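Local coordinates for protein acetylene hydratase (Pelobacter acetylenicus, PDB 2E7Z) that catalyses the hydration of acetylene to acetaldehyde, a non-redox reaction, with a tungsten-bis(molybdopterin guanine dinucleotide) cofactor and a [4Fe-4S] cluster, at residues E101-S106 against V406-A411; L350-E355 against E401-V406. All coordinates share one frame; numbering follows the deposited sequence. Where two conformers were deposited one is given.

Contact 1 (E101-S106 against V406-A411); sequences ESLGVS and VKAFFA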
loop_
_atom_site.group_PDB
_atom_site.type_symbol
_atom_site.label_atom_id
_atom_site.label_comp_id
_atom_site.label_asym_id
_atom_site.label_seq_id
_atom_site.Cartn_x
_atom_site.Cartn_y
_atom_site.Cartn_z
ATOM N N GLU A 101 -2.660 -19.622 15.635
ATOM C CA GLU A 101 -3.500 -18.703 14.873
ATOM C C GLU A 101 -3.959 -17.502 15.702
ATOM O O GLU A 101 -4.460 -16.543 15.138
ATOM C CB GLU A 101 -4.691 -19.454 14.248
ATOM C CG GLU A 101 -5.664 -20.061 15.247
ATOM C CD GLU A 101 -5.313 -21.483 15.649
ATOM O OE1 GLU A 101 -4.158 -21.913 15.449
ATOM O OE2 GLU A 101 -6.198 -22.171 16.189
ATOM N N SER A 102 -3.759 -17.560 17.016
ATOM C CA SER A 102 -4.074 -16.408 17.866
ATOM C C SER A 102 -3.031 -15.296 17.848
ATOM O O SER A 102 -3.234 -14.267 18.501
ATOM C CB SER A 102 -4.326 -16.849 19.297
ATOM O OG SER A 102 -3.126 -17.212 19.964
ATOM N N LEU A 103 -1.951 -15.469 17.087
ATOM C CA LEU A 103 -1.004 -14.372 16.830
ATOM C C LEU A 103 -1.377 -13.686 15.520
ATOM O O LEU A 103 -1.403 -14.324 14.433
ATOM C CB LEU A 103 0.407 -14.965 16.725
ATOM C CG LEU A 103 1.450 -13.977 16.193
ATOM C CD1 LEU A 103 1.707 -12.784 17.143
ATOM C CD2 LEU A 103 2.773 -14.669 15.899
ATOM N N GLY A 104 -1.630 -12.378 15.626
ATOM C CA GLY A 104 -1.866 -11.523 14.470
ATOM C C GLY A 104 -0.664 -10.604 14.270
ATOM O O GLY A 104 -0.024 -10.189 15.263
ATOM N N VAL A 105 -0.343 -10.292 13.019
ATOM C CA VAL A 105 0.783 -9.402 12.706
ATOM C C VAL A 105 0.358 -8.366 11.677
ATOM O O VAL A 105 -0.264 -8.747 10.667
ATOM C CB VAL A 105 2.015 -10.217 12.201
ATOM C CG1 VAL A 105 3.140 -9.256 11.757
ATOM C CG2 VAL A 105 2.528 -11.149 13.258
ATOM N N SER A 106 0.679 -7.091 11.907
ATOM C CA SER A 106 0.523 -6.055 10.891
ATOM C C SER A 106 1.927 -5.569 10.590
ATOM O O SER A 106 2.584 -4.990 11.487
ATOM C CB SER A 106 -0.389 -4.942 11.422
ATOM O OG SER A 106 -0.466 -3.847 10.535
ATOM N N VAL A 406 -7.963 -13.883 18.738
ATOM C CA VAL A 406 -6.598 -13.434 18.450
ATOM C C VAL A 406 -6.184 -12.629 19.681
ATOM O O VAL A 406 -6.930 -11.737 20.112
ATOM C CB VAL A 406 -6.544 -12.566 17.192
ATOM C CG1 VAL A 406 -5.178 -11.866 17.044
ATOM C CG2 VAL A 406 -6.849 -13.419 15.973
ATOM N N LYS A 407 -5.060 -13.004 20.293
ATOM C CA LYS A 407 -4.689 -12.508 21.608
ATOM C C LYS A 407 -3.270 -12.008 21.682
ATOM O O LYS A 407 -2.924 -11.415 22.700
ATOM C CB LYS A 407 -4.903 -13.612 22.668
ATOM C CG LYS A 407 -6.392 -13.869 22.910
ATOM C CD LYS A 407 -7.040 -12.731 23.694
ATOM C CE LYS A 407 -8.500 -13.054 23.946
ATOM N NZ LYS A 407 -9.075 -11.960 24.727
ATOM N N ALA A 408 -2.461 -12.241 20.649
ATOM C CA ALA A 408 -1.147 -11.599 20.536
ATOM C C ALA A 408 -1.110 -10.809 19.239
ATOM O O ALA A 408 -1.604 -11.300 18.226
ATOM C CB ALA A 408 0.005 -12.614 20.568
ATOM N N PHE A 409 -0.504 -9.623 19.261
ATOM C CA PHE A 409 -0.488 -8.760 18.095
ATOM C C PHE A 409 0.861 -8.049 17.985
ATOM O O PHE A 409 1.322 -7.407 18.944
ATOM C CB PHE A 409 -1.668 -7.789 18.141
ATOM C CG PHE A 409 -1.793 -6.907 16.915
ATOM C CD1 PHE A 409 -1.173 -5.659 16.828
ATOM C CD2 PHE A 409 -2.557 -7.354 15.831
ATOM C CE1 PHE A 409 -1.329 -4.868 15.677
ATOM C CE2 PHE A 409 -2.742 -6.531 14.699
ATOM C CZ PHE A 409 -2.103 -5.330 14.612
ATOM N N PHE A 410 1.511 -8.202 16.825
ATOM C CA PHE A 410 2.782 -7.535 16.560
ATOM C C PHE A 410 2.569 -6.494 15.469
ATOM O O PHE A 410 2.044 -6.819 14.390
ATOM C CB PHE A 410 3.907 -8.472 16.088
ATOM C CG PHE A 410 4.315 -9.546 17.045
ATOM C CD1 PHE A 410 3.885 -9.595 18.354
ATOM C CD2 PHE A 410 5.189 -10.533 16.579
ATOM C CE1 PHE A 410 4.313 -10.625 19.217
ATOM C CE2 PHE A 410 5.630 -11.546 17.426
ATOM C CZ PHE A 410 5.209 -11.563 18.763
ATOM N N ALA A 411 3.040 -5.276 15.718
ATOM C CA ALA A 411 3.028 -4.185 14.740
ATOM C C ALA A 411 4.463 -3.915 14.334
ATOM O O ALA A 411 5.257 -3.459 15.184
ATOM C CB ALA A 411 2.367 -2.935 15.311
#
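Leu103 CD1 rests over one face of the Phe410 ring, 3.9 Å from the centroid and 5° off the normal, a CH-pi contact in which one methyl meets all six ring carbons. With CG beside the backbone N (chi1 -62°), the Phe410 ring swings back along its strand to Leu103, whose CD1 also touches Ala408 CB at 3.8 Å; Val105 CG2 reaches Phe410 CB at 4.1 Å. A valine in place of Phe410 would probably leave the Leu103 methyl without its aromatic floor and open a gap beside it. On the opposite face of the sheet, Ser106 CB approaches the Phe409 ring obliquely, 3.6 Å from CZ. Glycine suits position 104, where a CB would crowd Val406 CG1.

The backbones form a parallel ladder: Gly104 N donates to Ala408 O (2.8 Å), Phe410 N to Gly104 O and Ser106 N to Phe410 O. At its start Ser102 O accepts both Lys407 N and Ala408 N, the first on a lone pair in the carbonyl plane.

Ser106 OG bonds to Ser414 and Tyr420, two cofactor-binding residues. Helices 80-98 and 118-126 pack on the face bearing Leu103 and Ala408, helix 391-400 on that of Phe409, and strands 131-132 and 435-440 continue the sheet beyond 103-107 and 408-412.

Contact 2 (L350-E355 against E401-V406); sequences LQLGTE and EKPYPV. With NA (sodium ion), chain B.
Tyr404 meets Leu350 with its hydroxyl and Leu352 with a ring face. Leu350 O lies at the edge, in the ring plane, 2.7 Å from Tyr404 OH, while Leu352 CD2 stands over a face, 4.2 Å from the centroid and 28° off the normal, as a CH-pi partner. Tyrosine suits this place because it offers an apolar face to leucine and a polar tip to a backbone carbonyl. Its CG takes the crowded position between the backbone N and the carbonyl carbon (chi1 56°), which sends the ring across to the 350-355 loop.

The branches of Leu352 divide the work: CD2 also meets Pro403 CD at 3.7 Å, while CD1 packs against Val406 CG2 at 3.6 Å. The proline, which follows a cis peptide bond, presents its ring as a rigid apolar surface.

Further out, a type II turn from Gln351 to Thr354 shapes the 350-355 loop. Gln351 O accepts both Thr354 N at 3.0 Å and Thr354 OG1 at 2.7 Å, the hydroxyl lying on a lone pair in the carbonyl plane. Gly353 provides the positive phi (110°) the turn needs. Gln351 ties the turn to its surroundings through Pro129 O and Tyr362 N, and helix 391-400 packs against Leu352.

At the far end of the other segment, Glu401 leaves that helix with positive phi and binds a sodium ion through OE2 at 2.1 Å; three waters and one further atom complete the site. OE2 also accepts from Lys407 NZ. Two cationic neighbours would favour the ionised carboxylate, whereas the Tyr404 hydroxyl lies within hydrogen-bonding reach of both Leu350 O and Asn130 OD1, so its one proton can serve only one of them at a time.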
loop_
_atom_site.group_PDB
_atom_site.type_symbol
_atom_site.label_atom_id
_atom_site.label_comp_id
_atom_site.label_asym_id
_atom_site.label_seq_id
_atom_site.Cartn_x
_atom_site.Cartn_y
_atom_site.Cartn_z
ATOM N N LEU A 350 -7.748 -21.475 8.262
ATOM C CA LEU A 350 -8.244 -20.663 9.373
ATOM C C LEU A 350 -7.998 -19.188 9.145
ATOM O O LEU A 350 -8.529 -18.352 9.885
ATOM C CB LEU A 350 -7.546 -21.007 10.694
ATOM C CG LEU A 350 -7.922 -22.339 11.369
ATOM C CD1 LEU A 350 -7.053 -22.575 12.605
ATOM C CD2 LEU A 350 -9.395 -22.403 11.718
ATOM N N GLN A 351 -7.160 -18.853 8.165
ATOM C CA GLN A 351 -6.765 -17.461 7.962
ATOM C C GLN A 351 -7.971 -16.551 8.052
ATOM O O GLN A 351 -8.950 -16.741 7.340
ATOM C CB GLN A 351 -6.084 -17.306 6.613
ATOM C CG GLN A 351 -5.397 -15.922 6.452
ATOM C CD GLN A 351 -4.487 -15.930 5.245
ATOM O OE1 GLN A 351 -4.899 -16.347 4.157
ATOM N NE2 GLN A 351 -3.252 -15.503 5.420
ATOM N N LEU A 352 -7.890 -15.501 8.875
ATOM C CA LEU A 352 -9.080 -14.691 9.056
ATOM C C LEU A 352 -9.415 -13.927 7.803
ATOM O O LEU A 352 -8.552 -13.314 7.185
ATOM C CB LEU A 352 -8.835 -13.727 10.222
ATOM C CG LEU A 352 -8.855 -14.479 11.563
ATOM C CD1 LEU A 352 -8.160 -13.709 12.671
ATOM C CD2 LEU A 352 -10.266 -14.769 11.999
ATOM N N GLY A 353 -10.689 -13.960 7.411
ATOM C CA GLY A 353 -11.096 -13.508 6.090
ATOM C C GLY A 353 -11.533 -14.650 5.191
ATOM O O GLY A 353 -12.308 -14.434 4.261
ATOM N N THR A 354 -11.081 -15.860 5.492
ATOM C CA THR A 354 -11.473 -16.999 4.661
ATOM C C THR A 354 -12.996 -17.141 4.620
ATOM O O THR A 354 -13.540 -17.519 3.582
ATOM C CB THR A 354 -10.782 -18.276 5.155
ATOM O OG1 THR A 354 -9.362 -18.098 5.076
ATOM C CG2 THR A 354 -11.158 -19.496 4.265
ATOM N N GLU A 355 -13.674 -16.820 5.715
ATOM C CA GLU A 355 -15.111 -16.987 5.828
ATOM C C GLU A 355 -15.909 -15.755 5.404
ATOM O O GLU A 355 -17.151 -15.824 5.354
ATOM C CB GLU A 355 -15.498 -17.399 7.259
ATOM C CG GLU A 355 -14.858 -18.687 7.769
ATOM C CD GLU A 355 -15.035 -19.884 6.851
ATOM O OE1 GLU A 355 -16.171 -20.142 6.380
ATOM O OE2 GLU A 355 -14.028 -20.584 6.606
ATOM N N GLU A 401 -13.458 -12.039 19.732
ATOM C CA GLU A 401 -13.052 -13.438 19.882
ATOM C C GLU A 401 -13.761 -14.356 18.875
ATOM O O GLU A 401 -13.715 -15.585 19.010
ATOM C CB GLU A 401 -13.219 -13.961 21.332
ATOM C CG GLU A 401 -12.585 -12.998 22.328
ATOM C CD GLU A 401 -12.146 -13.636 23.634
ATOM O OE1 GLU A 401 -12.072 -14.869 23.681
ATOM O OE2 GLU A 401 -11.858 -12.870 24.580
ATOM N N LYS A 402 -14.412 -13.797 17.838
ATOM C CA LYS A 402 -15.093 -14.603 16.801
ATOM C C LYS A 402 -14.478 -14.289 15.449
ATOM O O LYS A 402 -14.178 -13.115 15.166
ATOM C CB LYS A 402 -16.586 -14.296 16.790
ATOM C CG LYS A 402 -17.313 -14.757 18.055
ATOM C CD LYS A 402 -17.368 -16.269 18.153
ATOM C CE LYS A 402 -18.104 -16.691 19.430
ATOM N NZ LYS A 402 -17.582 -17.970 19.934
ATOM N N PRO A 403 -14.309 -15.321 14.600
ATOM C CA PRO A 403 -14.714 -16.734 14.827
ATOM C C PRO A 403 -13.849 -17.448 15.864
ATOM O O PRO A 403 -14.237 -18.515 16.367
ATOM C CB PRO A 403 -14.496 -17.378 13.448
ATOM C CG PRO A 403 -13.407 -16.529 12.823
ATOM C CD PRO A 403 -13.699 -15.116 13.276
ATOM N N TYR A 404 -12.689 -16.874 16.187
ATOM C CA TYR A 404 -11.852 -17.408 17.241
ATOM C C TYR A 404 -10.968 -16.301 17.765
ATOM O O TYR A 404 -10.820 -15.267 17.097
ATOM C CB TYR A 404 -10.999 -18.588 16.747
ATOM C CG TYR A 404 -10.106 -18.311 15.542
ATOM C CD1 TYR A 404 -8.888 -17.650 15.689
ATOM C CD2 TYR A 404 -10.469 -18.763 14.273
ATOM C CE1 TYR A 404 -8.067 -17.403 14.605
ATOM C CE2 TYR A 404 -9.657 -18.530 13.173
ATOM C CZ TYR A 404 -8.447 -17.839 13.360
ATOM O OH TYR A 404 -7.586 -17.626 12.296
ATOM N N PRO A 405 -10.423 -16.500 18.976
ATOM C CA PRO A 405 -9.637 -15.403 19.533
ATOM C C PRO A 405 -8.284 -15.160 18.902
ATOM O O PRO A 405 -7.552 -16.083 18.604
ATOM C CB PRO A 405 -9.438 -15.810 21.003
ATOM C CG PRO A 405 -10.295 -16.987 21.247
ATOM C CD PRO A 405 -10.649 -17.591 19.937
ATOM N N VAL A 406 -7.963 -13.883 18.738
ATOM C CA VAL A 406 -6.598 -13.434 18.450
ATOM C C VAL A 406 -6.184 -12.629 19.681
ATOM O O VAL A 406 -6.930 -11.737 20.112
ATOM C CB VAL A 406 -6.544 -12.566 17.192
ATOM C CG1 VAL A 406 -5.178 -11.866 17.044
ATOM C CG2 VAL A 406 -6.849 -13.419 15.973
HETATM NA NA NA B . -12.780 -12.278 26.324
HETATM O O HOH W 1 -13.867 -10.870 25.257
HETATM O O HOH W 2 -13.664 -11.636 28.131
HETATM O O HOH W 3 -11.173 -10.858 26.627
#

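From the N terminus, 101-106 comes first and waits for 406-411, about 300 residues later, to close the long loop of contact 1. Within that loop, contact 2 closes a smaller one of 45 intervening residues, 22 of them helical, when 401-406 returns to 350-355. The two loops therefore nest without crossing, and the second segment of contact 2 ends at Val406, where that of contact 1 begins. Contact 1 joins two strands of the mixed sheet; contact 2 fastens the loop leading into one of those strands to the turn after helix 345-350. They also touch directly: Glu101 CG packs 3.6 Å from Tyr404 CE1, and Ser102 CB lies 3.4 Å from Pro405 O.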